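Local coordinates for Sensory/regulatory protein rpfC (Xanthomonas campestris pv. campestris, PDB 3M6M) that probably serves as the phosphoryl-accepting receiver domain of a hybrid sensor histidine kinase, with a magnesium ion held in its acidic pocket, at residues V64-P69 and R114-K119; P92-S97 and D128-L133; Q49-M54 and L77-V82; Q31-K36 and K119-A124. All coordinates share one frame; numbering follows the deposited sequence.

Contact 1: residues V64-P69 and R114-K119. With MG (magnesium ion), chain T.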
loop_
_atom_site.group_PDB
_atom_site.type_symbol
_atom_site.label_atom_id
_atom_site.label_comp_id
_atom_site.label_asym_id
_atom_site.label_seq_id
_atom_site.Cartn_x
_atom_site.Cartn_y
_atom_site.Cartn_z
ATOM N N VAL D 64 34.236 -14.060 14.066
ATOM C CA VAL D 64 33.896 -12.985 14.995
ATOM C C VAL D 64 33.071 -13.473 16.193
ATOM O O VAL D 64 32.178 -14.310 16.050
ATOM C CB VAL D 64 33.185 -11.800 14.267
ATOM C CG1 VAL D 64 31.756 -12.162 13.853
ATOM C CG2 VAL D 64 33.201 -10.544 15.130
ATOM N N ASP D 65 33.395 -12.950 17.373
ATOM C CA ASP D 65 32.599 -13.172 18.573
ATOM C C ASP D 65 31.389 -12.250 18.520
ATOM O O ASP D 65 31.527 -11.054 18.242
ATOM C CB ASP D 65 33.437 -12.893 19.827
ATOM C CG ASP D 65 32.646 -13.043 21.120
ATOM O OD1 ASP D 65 31.756 -13.920 21.203
ATOM O OD2 ASP D 65 32.930 -12.284 22.071
ATOM N N LEU D 66 30.208 -12.805 18.777
ATOM C CA LEU D 66 28.974 -12.028 18.712
ATOM C C LEU D 66 28.925 -10.921 19.759
ATOM O O LEU D 66 28.654 -9.769 19.425
ATOM C CB LEU D 66 27.737 -12.928 18.817
ATOM C CG LEU D 66 26.349 -12.269 18.761
ATOM C CD1 LEU D 66 26.138 -11.434 17.494
ATOM C CD2 LEU D 66 25.257 -13.322 18.898
ATOM N N HIS D 67 29.194 -11.265 21.015
ATOM C CA HIS D 67 29.073 -10.291 22.095
ATOM C C HIS D 67 30.405 -9.709 22.550
ATOM O O HIS D 67 31.185 -10.355 23.255
ATOM C CB HIS D 67 28.255 -10.856 23.258
ATOM C CG HIS D 67 26.816 -11.079 22.912
ATOM N ND1 HIS D 67 26.280 -12.335 22.725
ATOM C CD2 HIS D 67 25.808 -10.202 22.692
ATOM C CE1 HIS D 67 24.999 -12.222 22.420
ATOM N NE2 HIS D 67 24.688 -10.939 22.390
ATOM N N MET D 68 30.647 -8.478 22.112
ATOM C CA MET D 68 31.821 -7.700 22.489
ATOM C C MET D 68 31.344 -6.293 22.840
ATOM O O MET D 68 30.362 -5.824 22.267
ATOM C CB MET D 68 32.826 -7.635 21.334
ATOM C CG MET D 68 33.372 -8.986 20.874
ATOM S SD MET D 68 34.505 -8.890 19.468
ATOM C CE MET D 68 33.411 -8.300 18.178
ATOM N N PRO D 69 32.027 -5.619 23.788
ATOM C CA PRO D 69 31.662 -4.240 24.131
ATOM C C PRO D 69 31.980 -3.254 23.006
ATOM O O PRO D 69 32.855 -3.522 22.179
ATOM C CB PRO D 69 32.537 -3.935 25.359
ATOM C CG PRO D 69 32.996 -5.270 25.862
ATOM C CD PRO D 69 33.115 -6.123 24.644
ATOM N N ARG D 114 27.728 -16.077 7.099
ATOM C CA ARG D 114 27.736 -17.342 6.365
ATOM C C ARG D 114 27.559 -18.570 7.256
ATOM O O ARG D 114 27.024 -19.589 6.812
ATOM C CB ARG D 114 29.003 -17.470 5.519
ATOM C CG ARG D 114 28.975 -16.637 4.249
ATOM C CD ARG D 114 30.047 -17.087 3.274
ATOM N NE ARG D 114 29.721 -18.360 2.629
ATOM C CZ ARG D 114 29.207 -18.481 1.408
ATOM N NH1 ARG D 114 28.949 -17.404 0.675
ATOM N NH2 ARG D 114 28.950 -19.686 0.917
ATOM N N ALA D 115 28.012 -18.468 8.504
ATOM C CA ALA D 115 27.900 -19.562 9.467
ATOM C C ALA D 115 27.758 -19.044 10.893
ATOM O O ALA D 115 28.306 -17.996 11.243
ATOM C CB ALA D 115 29.098 -20.501 9.358
ATOM N N PHE D 116 27.014 -19.792 11.705
ATOM C CA PHE D 116 26.825 -19.481 13.115
ATOM C C PHE D 116 27.103 -20.738 13.935
ATOM O O PHE D 116 26.327 -21.699 13.901
ATOM C CB PHE D 116 25.399 -18.980 13.363
ATOM C CG PHE D 116 25.222 -18.255 14.670
ATOM C CD1 PHE D 116 25.079 -16.873 14.691
ATOM C CD2 PHE D 116 25.188 -18.951 15.877
ATOM C CE1 PHE D 116 24.909 -16.193 15.894
ATOM C CE2 PHE D 116 25.023 -18.280 17.086
ATOM C CZ PHE D 116 24.881 -16.899 17.094
ATOM N N LEU D 117 28.214 -20.726 14.664
ATOM C CA LEU D 117 28.628 -21.886 15.450
ATOM C C LEU D 117 28.661 -21.590 16.945
ATOM O O LEU D 117 28.983 -20.476 17.363
ATOM C CB LEU D 117 29.986 -22.405 14.974
ATOM C CG LEU D 117 30.022 -23.068 13.593
ATOM C CD1 LEU D 117 31.415 -22.971 12.997
ATOM C CD2 LEU D 117 29.557 -24.520 13.659
ATOM N N ALA D 118 28.327 -22.604 17.739
ATOM C CA ALA D 118 28.220 -22.461 19.187
ATOM C C ALA D 118 29.578 -22.407 19.878
ATOM O O ALA D 118 30.545 -23.033 19.435
ATOM C CB ALA D 118 27.366 -23.587 19.770
ATOM N N LYS D 119 29.632 -21.636 20.960
ATOM C CA LYS D 119 30.783 -21.596 21.852
ATOM C C LYS D 119 30.456 -22.366 23.142
ATOM O O LYS D 119 29.330 -22.273 23.639
ATOM C CB LYS D 119 31.148 -20.146 22.170
ATOM C CG LYS D 119 32.048 -19.476 21.146
ATOM C CD LYS D 119 32.187 -17.979 21.407
ATOM C CE LYS D 119 33.249 -17.656 22.446
ATOM N NZ LYS D 119 33.297 -16.195 22.725
HETATM MG MG MG T . 32.406 -11.963 24.330
#

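Contact 2: residues P92-S97 and D128-L133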
loop_
_atom_site.group_PDB
_atom_site.type_symbol
_atom_site.label_atom_id
_atom_site.label_comp_id
_atom_site.label_asym_id
_atom_site.label_seq_id
_atom_site.Cartn_x
_atom_site.Cartn_y
_atom_site.Cartn_z
ATOM N N PRO D 92 34.181 -14.001 3.644
ATOM C CA PRO D 92 33.233 -14.750 4.478
ATOM C C PRO D 92 33.398 -14.478 5.970
ATOM O O PRO D 92 34.526 -14.366 6.462
ATOM C CB PRO D 92 33.580 -16.213 4.177
ATOM C CG PRO D 92 34.224 -16.186 2.846
ATOM C CD PRO D 92 34.992 -14.905 2.809
ATOM N N VAL D 93 32.273 -14.374 6.675
ATOM C CA VAL D 93 32.278 -14.138 8.115
ATOM C C VAL D 93 31.466 -15.206 8.841
ATOM O O VAL D 93 30.294 -15.434 8.524
ATOM C CB VAL D 93 31.725 -12.735 8.478
ATOM C CG1 VAL D 93 31.793 -12.505 9.985
ATOM C CG2 VAL D 93 32.483 -11.639 7.742
ATOM N N VAL D 94 32.103 -15.858 9.810
ATOM C CA VAL D 94 31.432 -16.813 10.691
ATOM C C VAL D 94 31.366 -16.262 12.119
ATOM O O VAL D 94 32.355 -15.744 12.645
ATOM C CB VAL D 94 32.098 -18.223 10.642
ATOM C CG1 VAL D 94 33.615 -18.119 10.623
ATOM C CG2 VAL D 94 31.624 -19.108 11.795
ATOM N N VAL D 95 30.191 -16.375 12.731
ATOM C CA VAL D 95 29.951 -15.827 14.065
ATOM C C VAL D 95 30.045 -16.909 15.148
ATOM O O VAL D 95 29.609 -18.046 14.946
ATOM C CB VAL D 95 28.580 -15.096 14.141
ATOM C CG1 VAL D 95 28.456 -14.304 15.437
ATOM C CG2 VAL D 95 28.403 -14.161 12.950
ATOM N N LEU D 96 30.631 -16.539 16.286
ATOM C CA LEU D 96 30.711 -17.406 17.461
ATOM C C LEU D 96 30.089 -16.736 18.676
ATOM O O LEU D 96 30.318 -15.548 18.920
ATOM C CB LEU D 96 32.168 -17.749 17.785
ATOM C CG LEU D 96 32.974 -18.740 16.947
ATOM C CD1 LEU D 96 34.343 -18.922 17.582
ATOM C CD2 LEU D 96 32.272 -20.083 16.815
ATOM N N SER D 97 29.309 -17.501 19.438
ATOM C CA SER D 97 28.776 -17.043 20.727
ATOM C C SER D 97 28.259 -18.187 21.593
ATOM O O SER D 97 27.993 -19.287 21.099
ATOM C CB SER D 97 27.671 -15.996 20.537
ATOM O OG SER D 97 26.620 -16.499 19.739
ATOM N N ASP D 128 35.393 -27.938 9.385
ATOM C CA ASP D 128 34.568 -28.432 8.278
ATOM C C ASP D 128 33.776 -27.314 7.603
ATOM O O ASP D 128 33.601 -27.319 6.381
ATOM C CB ASP D 128 33.623 -29.540 8.752
ATOM C CG ASP D 128 34.323 -30.880 8.919
ATOM O OD1 ASP D 128 35.507 -30.905 9.322
ATOM O OD2 ASP D 128 33.682 -31.917 8.651
ATOM N N THR D 129 33.299 -26.362 8.403
ATOM C CA THR D 129 32.575 -25.200 7.886
ATOM C C THR D 129 33.511 -24.211 7.195
ATOM O O THR D 129 33.112 -23.538 6.243
ATOM C CB THR D 129 31.774 -24.477 8.989
ATOM O OG1 THR D 129 32.565 -24.392 10.179
ATOM C CG2 THR D 129 30.484 -25.226 9.296
ATOM N N LEU D 130 34.753 -24.131 7.677
ATOM C CA LEU D 130 35.778 -23.292 7.052
ATOM C C LEU D 130 36.222 -23.871 5.709
ATOM O O LEU D 130 36.514 -23.122 4.774
ATOM C CB LEU D 130 36.988 -23.103 7.976
ATOM C CG LEU D 130 36.818 -22.316 9.284
ATOM C CD1 LEU D 130 38.079 -22.409 10.132
ATOM C CD2 LEU D 130 36.433 -20.858 9.046
ATOM N N ALA D 131 36.263 -25.200 5.625
ATOM C CA ALA D 131 36.608 -25.908 4.389
ATOM C C ALA D 131 35.536 -25.745 3.310
ATOM O O ALA D 131 35.842 -25.753 2.117
ATOM C CB ALA D 131 36.861 -27.384 4.673
ATOM N N ASP D 132 34.283 -25.595 3.742
ATOM C CA ASP D 132 33.153 -25.364 2.839
ATOM C C ASP D 132 33.198 -23.989 2.168
ATOM O O ASP D 132 32.617 -23.799 1.097
ATOM C CB ASP D 132 31.823 -25.531 3.587
ATOM C CG ASP D 132 31.405 -26.990 3.742
ATOM O OD1 ASP D 132 32.252 -27.894 3.569
ATOM O OD2 ASP D 132 30.217 -27.231 4.045
ATOM N N LEU D 133 33.890 -23.041 2.799
ATOM C CA LEU D 133 33.944 -21.656 2.324
ATOM C C LEU D 133 34.824 -21.483 1.084
ATOM O O LEU D 133 34.345 -21.036 0.039
ATOM C CB LEU D 133 34.391 -20.709 3.445
ATOM C CG LEU D 133 33.513 -20.613 4.700
ATOM C CD1 LEU D 133 34.205 -19.792 5.775
ATOM C CD2 LEU D 133 32.131 -20.043 4.392
#

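Contact 3: residues Q49-M54 and L77-V82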
loop_
_atom_site.group_PDB
_atom_site.type_symbol
_atom_site.label_atom_id
_atom_site.label_comp_id
_atom_site.label_asym_id
_atom_site.label_seq_id
_atom_site.Cartn_x
_atom_site.Cartn_y
_atom_site.Cartn_z
ATOM N N GLN D 49 38.581 -3.298 15.260
ATOM C CA GLN D 49 39.964 -3.650 14.960
ATOM C C GLN D 49 40.087 -4.658 13.815
ATOM O O GLN D 49 41.079 -4.644 13.086
ATOM C CB GLN D 49 40.680 -4.170 16.214
ATOM C CG GLN D 49 40.787 -3.169 17.368
ATOM C CD GLN D 49 39.647 -3.288 18.372
ATOM O OE1 GLN D 49 38.475 -3.394 18.001
ATOM N NE2 GLN D 49 39.991 -3.268 19.656
ATOM N N VAL D 50 39.089 -5.529 13.660
ATOM C CA VAL D 50 39.056 -6.455 12.520
ATOM C C VAL D 50 38.759 -5.703 11.220
ATOM O O VAL D 50 39.339 -6.002 10.175
ATOM C CB VAL D 50 38.104 -7.694 12.740
ATOM C CG1 VAL D 50 37.040 -7.407 13.760
ATOM C CG2 VAL D 50 37.468 -8.171 11.436
ATOM N N LEU D 51 37.877 -4.711 11.299
ATOM C CA LEU D 51 37.581 -3.856 10.150
ATOM C C LEU D 51 38.820 -3.066 9.724
ATOM O O LEU D 51 39.091 -2.927 8.529
ATOM C CB LEU D 51 36.399 -2.926 10.445
ATOM C CG LEU D 51 35.034 -3.586 10.689
ATOM C CD1 LEU D 51 34.061 -2.624 11.363
ATOM C CD2 LEU D 51 34.436 -4.138 9.404
ATOM N N ASP D 52 39.580 -2.578 10.705
ATOM C CA ASP D 52 40.863 -1.915 10.453
ATOM C C ASP D 52 41.893 -2.856 9.815
ATOM O O ASP D 52 42.657 -2.447 8.935
ATOM C CB ASP D 52 41.428 -1.315 11.748
ATOM C CG ASP D 52 40.721 -0.028 12.167
ATOM O OD1 ASP D 52 39.917 0.519 11.378
ATOM O OD2 ASP D 52 40.981 0.444 13.295
ATOM N N ALA D 53 41.901 -4.112 10.262
ATOM C CA ALA D 53 42.814 -5.127 9.736
ATOM C C ALA D 53 42.483 -5.529 8.298
ATOM O O ALA D 53 43.386 -5.751 7.487
ATOM C CB ALA D 53 42.826 -6.353 10.645
ATOM N N MET D 54 41.188 -5.609 7.991
ATOM C CA MET D 54 40.707 -6.029 6.671
ATOM C C MET D 54 41.021 -5.011 5.577
ATOM O O MET D 54 41.089 -5.358 4.396
ATOM C CB MET D 54 39.203 -6.305 6.711
ATOM C CG MET D 54 38.825 -7.584 7.434
ATOM S SD MET D 54 37.058 -7.727 7.773
ATOM C CE MET D 54 36.453 -8.294 6.193
ATOM N N LEU D 77 28.917 -7.185 10.758
ATOM C CA LEU D 77 28.237 -7.764 9.598
ATOM C C LEU D 77 27.474 -6.716 8.795
ATOM O O LEU D 77 27.583 -6.674 7.570
ATOM C CB LEU D 77 27.285 -8.892 10.020
ATOM C CG LEU D 77 27.750 -10.357 10.063
ATOM C CD1 LEU D 77 28.558 -10.746 8.824
ATOM C CD2 LEU D 77 28.526 -10.674 11.323
ATOM N N LYS D 78 26.713 -5.873 9.490
ATOM C CA LYS D 78 25.925 -4.821 8.845
ATOM C C LYS D 78 26.810 -3.735 8.233
ATOM O O LYS D 78 26.479 -3.163 7.194
ATOM C CB LYS D 78 24.913 -4.215 9.824
ATOM C CG LYS D 78 23.742 -5.141 10.145
ATOM C CD LYS D 78 22.539 -4.376 10.685
ATOM C CE LYS D 78 21.250 -5.174 10.496
ATOM N NZ LYS D 78 20.027 -4.354 10.746
ATOM N N GLN D 79 27.939 -3.464 8.880
ATOM C CA GLN D 79 28.924 -2.529 8.347
ATOM C C GLN D 79 29.680 -3.096 7.147
ATOM O O GLN D 79 29.968 -2.370 6.197
ATOM C CB GLN D 79 29.895 -2.081 9.434
ATOM C CG GLN D 79 29.311 -1.010 10.330
ATOM C CD GLN D 79 30.346 -0.038 10.842
ATOM O OE1 GLN D 79 30.209 0.495 11.939
ATOM N NE2 GLN D 79 31.383 0.212 10.047
ATOM N N LEU D 80 29.987 -4.389 7.193
ATOM C CA LEU D 80 30.648 -5.057 6.079
ATOM C C LEU D 80 29.755 -5.148 4.846
ATOM O O LEU D 80 30.234 -4.986 3.724
ATOM C CB LEU D 80 31.149 -6.449 6.484
ATOM C CG LEU D 80 32.482 -6.498 7.232
ATOM C CD1 LEU D 80 32.762 -7.910 7.724
ATOM C CD2 LEU D 80 33.634 -5.992 6.361
ATOM N N ARG D 81 28.463 -5.394 5.061
ATOM C CA ARG D 81 27.492 -5.478 3.967
ATOM C C ARG D 81 27.512 -4.223 3.080
ATOM O O ARG D 81 27.580 -4.333 1.854
ATOM C CB ARG D 81 26.079 -5.748 4.508
ATOM C CG ARG D 81 24.985 -5.778 3.441
ATOM C CD ARG D 81 24.699 -7.187 2.944
ATOM N NE ARG D 81 23.684 -7.850 3.765
ATOM C CZ ARG D 81 23.303 -9.118 3.629
ATOM N NH1 ARG D 81 23.847 -9.892 2.697
ATOM N NH2 ARG D 81 22.370 -9.615 4.429
ATOM N N VAL D 82 27.462 -3.044 3.701
ATOM C CA VAL D 82 27.511 -1.782 2.951
ATOM C C VAL D 82 28.907 -1.502 2.367
ATOM O O VAL D 82 29.023 -1.022 1.238
ATOM C CB VAL D 82 26.932 -0.566 3.759
ATOM C CG1 VAL D 82 27.629 -0.391 5.092
ATOM C CG2 VAL D 82 27.008 0.722 2.946
#

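Contact 4: residues Q31-K36 and K119-A124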
loop_
_atom_site.group_PDB
_atom_site.type_symbol
_atom_site.label_atom_id
_atom_site.label_comp_id
_atom_site.label_asym_id
_atom_site.label_seq_id
_atom_site.Cartn_x
_atom_site.Cartn_y
_atom_site.Cartn_z
ATOM N N GLN D 31 43.283 -19.610 18.195
ATOM C CA GLN D 31 44.579 -19.539 17.518
ATOM C C GLN D 31 45.288 -20.895 17.521
ATOM O O GLN D 31 45.818 -21.325 16.496
ATOM C CB GLN D 31 45.466 -18.470 18.168
ATOM C CG GLN D 31 46.774 -18.188 17.434
ATOM C CD GLN D 31 47.561 -17.041 18.044
ATOM O OE1 GLN D 31 47.024 -15.957 18.281
ATOM N NE2 GLN D 31 48.846 -17.271 18.292
ATOM N N ARG D 32 45.276 -21.561 18.675
ATOM C CA ARG D 32 45.931 -22.857 18.851
ATOM C C ARG D 32 45.347 -23.968 17.981
ATOM O O ARG D 32 46.093 -24.715 17.344
ATOM C CB ARG D 32 45.900 -23.277 20.323
ATOM C CG ARG D 32 47.110 -22.827 21.134
ATOM C CD ARG D 32 46.944 -23.140 22.621
ATOM N NE ARG D 32 46.439 -24.494 22.864
ATOM C CZ ARG D 32 47.197 -25.579 23.008
ATOM N NH1 ARG D 32 48.521 -25.495 22.941
ATOM N NH2 ARG D 32 46.627 -26.757 23.225
ATOM N N LEU D 33 44.018 -24.071 17.950
ATOM C CA LEU D 33 43.350 -25.177 17.259
ATOM C C LEU D 33 43.400 -25.085 15.730
ATOM O O LEU D 33 43.514 -26.110 15.054
ATOM C CB LEU D 33 41.908 -25.373 17.766
ATOM C CG LEU D 33 40.757 -24.421 17.418
ATOM C CD1 LEU D 33 40.141 -24.756 16.063
ATOM C CD2 LEU D 33 39.685 -24.488 18.494
ATOM N N LEU D 34 43.319 -23.870 15.191
ATOM C CA LEU D 34 43.300 -23.693 13.737
ATOM C C LEU D 34 44.674 -23.391 13.117
ATOM O O LEU D 34 44.785 -23.203 11.904
ATOM C CB LEU D 34 42.215 -22.690 13.298
ATOM C CG LEU D 34 42.275 -21.195 13.620
ATOM C CD1 LEU D 34 42.958 -20.435 12.506
ATOM C CD2 LEU D 34 40.867 -20.662 13.815
ATOM N N GLU D 35 45.713 -23.358 13.949
ATOM C CA GLU D 35 47.088 -23.398 13.451
ATOM C C GLU D 35 47.427 -24.823 13.022
ATOM O O GLU D 35 48.193 -25.035 12.081
ATOM C CB GLU D 35 48.077 -22.893 14.503
ATOM C CG GLU D 35 48.312 -21.388 14.442
ATOM C CD GLU D 35 49.116 -20.848 15.613
ATOM O OE1 GLU D 35 49.311 -21.577 16.612
ATOM O OE2 GLU D 35 49.553 -19.681 15.532
ATOM N N LYS D 36 46.837 -25.791 13.722
ATOM C CA LYS D 36 46.926 -27.203 13.371
ATOM C C LYS D 36 45.956 -27.535 12.234
ATOM O O LYS D 36 45.963 -26.888 11.185
ATOM C CB LYS D 36 46.619 -28.061 14.602
ATOM C CG LYS D 36 46.400 -29.542 14.324
ATOM C CD LYS D 36 45.881 -30.259 15.563
ATOM C CE LYS D 36 45.299 -31.625 15.223
ATOM N NZ LYS D 36 46.332 -32.586 14.745
ATOM N N LYS D 119 29.632 -21.636 20.960
ATOM C CA LYS D 119 30.783 -21.596 21.852
ATOM C C LYS D 119 30.456 -22.366 23.142
ATOM O O LYS D 119 29.330 -22.273 23.639
ATOM C CB LYS D 119 31.148 -20.146 22.170
ATOM C CG LYS D 119 32.048 -19.476 21.146
ATOM C CD LYS D 119 32.187 -17.979 21.407
ATOM C CE LYS D 119 33.249 -17.656 22.446
ATOM N NZ LYS D 119 33.297 -16.195 22.725
ATOM N N PRO D 120 31.427 -23.132 23.690
ATOM C CA PRO D 120 32.794 -23.355 23.202
ATOM C C PRO D 120 32.812 -24.074 21.859
ATOM O O PRO D 120 32.009 -24.983 21.629
ATOM C CB PRO D 120 33.424 -24.232 24.291
ATOM C CG PRO D 120 32.277 -24.879 24.973
ATOM C CD PRO D 120 31.178 -23.866 24.945
ATOM N N VAL D 121 33.723 -23.658 20.986
ATOM C CA VAL D 121 33.740 -24.136 19.608
ATOM C C VAL D 121 34.215 -25.590 19.486
ATOM O O VAL D 121 35.214 -25.987 20.093
ATOM C CB VAL D 121 34.542 -23.175 18.676
ATOM C CG1 VAL D 121 36.052 -23.282 18.913
ATOM C CG2 VAL D 121 34.195 -23.422 17.214
ATOM N N VAL D 122 33.466 -26.378 18.718
ATOM C CA VAL D 122 33.872 -27.734 18.368
ATOM C C VAL D 122 34.833 -27.636 17.186
ATOM O O VAL D 122 34.473 -27.114 16.125
ATOM C CB VAL D 122 32.658 -28.640 18.016
ATOM C CG1 VAL D 122 33.104 -30.082 17.789
ATOM C CG2 VAL D 122 31.598 -28.584 19.113
ATOM N N ALA D 123 36.055 -28.129 17.386
ATOM C CA ALA D 123 37.115 -28.063 16.377
ATOM C C ALA D 123 36.726 -28.726 15.053
ATOM O O ALA D 123 37.059 -28.220 13.979
ATOM C CB ALA D 123 38.406 -28.666 16.921
ATOM N N ALA D 124 36.018 -29.850 15.141
ATOM C CA ALA D 124 35.546 -30.579 13.964
ATOM C C ALA D 124 34.518 -29.779 13.162
ATOM O O ALA D 124 34.600 -29.722 11.935
ATOM C CB ALA D 124 34.977 -31.934 14.369
#

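Contact 1: residues V64-P69 and R114-K119
Asp-65 and Lys-119 form a salt bridge at the acidic pocket of a receiver domain, the CheY-like fold whose active site lies at the C-terminal ends of its parallel strands. Lys-119 NZ comes within 3.1 Å of Asp-65 OD1, with hydrogen-bond geometry that is weak, and the two side chains cross at about a right angle. The other oxygen looks to the metal: Asp-65 OD2 lies 2.3 Å from the magnesium ion, and His-67 contributes its backbone O rather than its ring. Asp-22 completes the protein ligands, while the firmer partner of Lys-119 NZ is Asp-21, with which it also forms a salt bridge. The Asp-65 carboxylate is thus shared between two cations, as in other receivers, where the corresponding aspartate accepts the phosphoryl group and the lysine lies beside it; Asp-65 is probably that aspartate.

Further out, Leu-66 and Phe-116 supply the apolar half of the contact. They also meet roughly at right angles, the leucine methyl approaching the ring at its edge. Phe-116 occupies the place, three residues before the lysine, where many receivers carry their switch aromatic; here it packs on Ser-97, Ile-105 and Cys-108. Backbone hydrogen bonds from Asp-65 to Ala-20 and from Leu-66 to Leu-96 hold the strand end in the sheet. With CG anti to the backbone N (chi1 -180°), Leu-66 reaches strand 115-118, and its CD2 lies 4.0 Å from Phe-116 CZ.

Contact 2: residues P92-S97 and D128-L133
Leu-133 turns its isopropyl fork toward Pro-92, so that both terminal methyls face one ring carbon. Pro-92 CB lies 4.0 Å from Leu-133 CD1 and 4.1 Å from Leu-133 CD2, an almost even seat between the two branches. The leucine CG stands anti to its carbonyl carbon (chi1 -61°), which carries the fork out from helix 123-133 toward the start of strand 93-97.

One turn earlier the approach is different. Leu-130 does not set out straight at the strand; the end of its side chain brings CD2 to 4.2 Å from CG1 of Val-94, whose own CB is directed at the helix. Strand alternation decides which residues take part: Val-94 faces helix 123-133, whereas Val-93 points away and packs on Met-76, Leu-77 and Leu-80 of helix 73-85. Val-94 also touches Ile-63 and Ala-115 on the flanking strands, and Leu-133 rests on Arg-114.

The pairing is a small example of helix-on-sheet packing in an alpha/beta sandwich. Backbone bonds of Val-94 to Val-62 and Val-64 fix the strand within the sheet, but between strand and helix only hydrocarbon groups meet, so the helix is held here by apolar contact that sets no precise angle.

Contact 3: residues Q49-M54 and L77-V82
Leu-51, Met-54 and Leu-80 make up the apolar part of this helix-to-helix contact, with Leu-80 CD2 as the common meeting point. Leu-51 CD2 lies 3.7 Å from Leu-80 CD2, the two side chains running obliquely past each other. Met-54 arrives differently, reaching toward Leu-80 tip to tip: its CE is 3.6 Å from Leu-80 CD2 and 4.0 Å from Leu-80 CD1, so the methionine methyl sits at the leucine fork. A bend at the last methionine torsion (chi3 81°) swings CE into that place. Leu-80 continues inward to Val-93 of the sheet, while Met-54 also packs on Leu-18, Met-88 and Thr-91.

To one side of this cluster, the side chains of Leu-51 and Gln-79 cross at about a right angle. Here the domain meets a different protein: a basic side chain of that partner's chain packs on Leu-51, and Lys-78 NZ donates a hydrogen bond to its backbone.

As for the backbones, the short helical segments approach to 11.5 Å between axes and run nearly parallel, at 27°. Strand 61-65 comes between helices 47-56 and 73-85 in the chain. Two such successive helices lying side by side on one face of a parallel sheet are typical of the doubly wound, flavodoxin-like architecture of receiver domains.

Contact 4: residues Q31-K36 and K119-A124
Leu-33 and Val-121 meet through branched aliphatic groups, and neither they nor Ala-123 brings a ring or other flat side chain to the contact; there are no faces to cover here, only methyls set against methyls. A flat group worth noting nearby is the cis peptide between Lys-119 and Pro-120, just after strand 115-118. A cis Lys-Pro peptide at this place is a recurrent feature of receiver domains.

Leu-33 does most of the reaching. Its CD2 comes to 3.9 Å from Val-121 CG1, the two side chains lying at a slant to each other. The second branch spans to the start of the next helix, where Leu-33 CD1 is 4.4 Å from Ala-123 CB, a looser touch. Leu-33 CG lies between its backbone N and carbonyl carbon (chi1 73°), a crowded position for a helical residue, and the fork opens from there onto both partners. Val-121 uses one methyl for Leu-33 and also packs on Leu-30, Leu-96 and Leu-126, so it joins two helices to a strand. Leu-126 touches Leu-33 as well and extends the apolar patch along helix 123-133, whose first turn begins with Ala-123.

The side chain of Val-121 is about 13 Å from the magnesium ion, so the contact lies away from the metal site and forms no part of it. The first and last helices of the domain, brought together on one face of the central sheet, are characteristic of the five-stranded CheY-like alpha/beta fold.

How the contacts relate
All four contacts belong to one receiver domain built on a single parallel sheet with strand order 2-1-3-4-5. Contacts 1 and 2 have centres about 10 Å apart and share the 61-65, 93-97 and 115-118 side of the sheet, while contact 4 uses helix 123-133 together with contact 2 and shares Lys-119 with contact 1. Contact 3 lies across the chain's centre, its own centre about 23 Å from that of contact 4, and opens and closes before contact 2 begins; Val-93 packing on Leu-77 and Leu-80 joins the two. Contact 4 brings distant parts of the sequence together and spans contacts 1 and 3. Helices thus pack on both faces of the sheet, with the magnesium pocket at its strand ends.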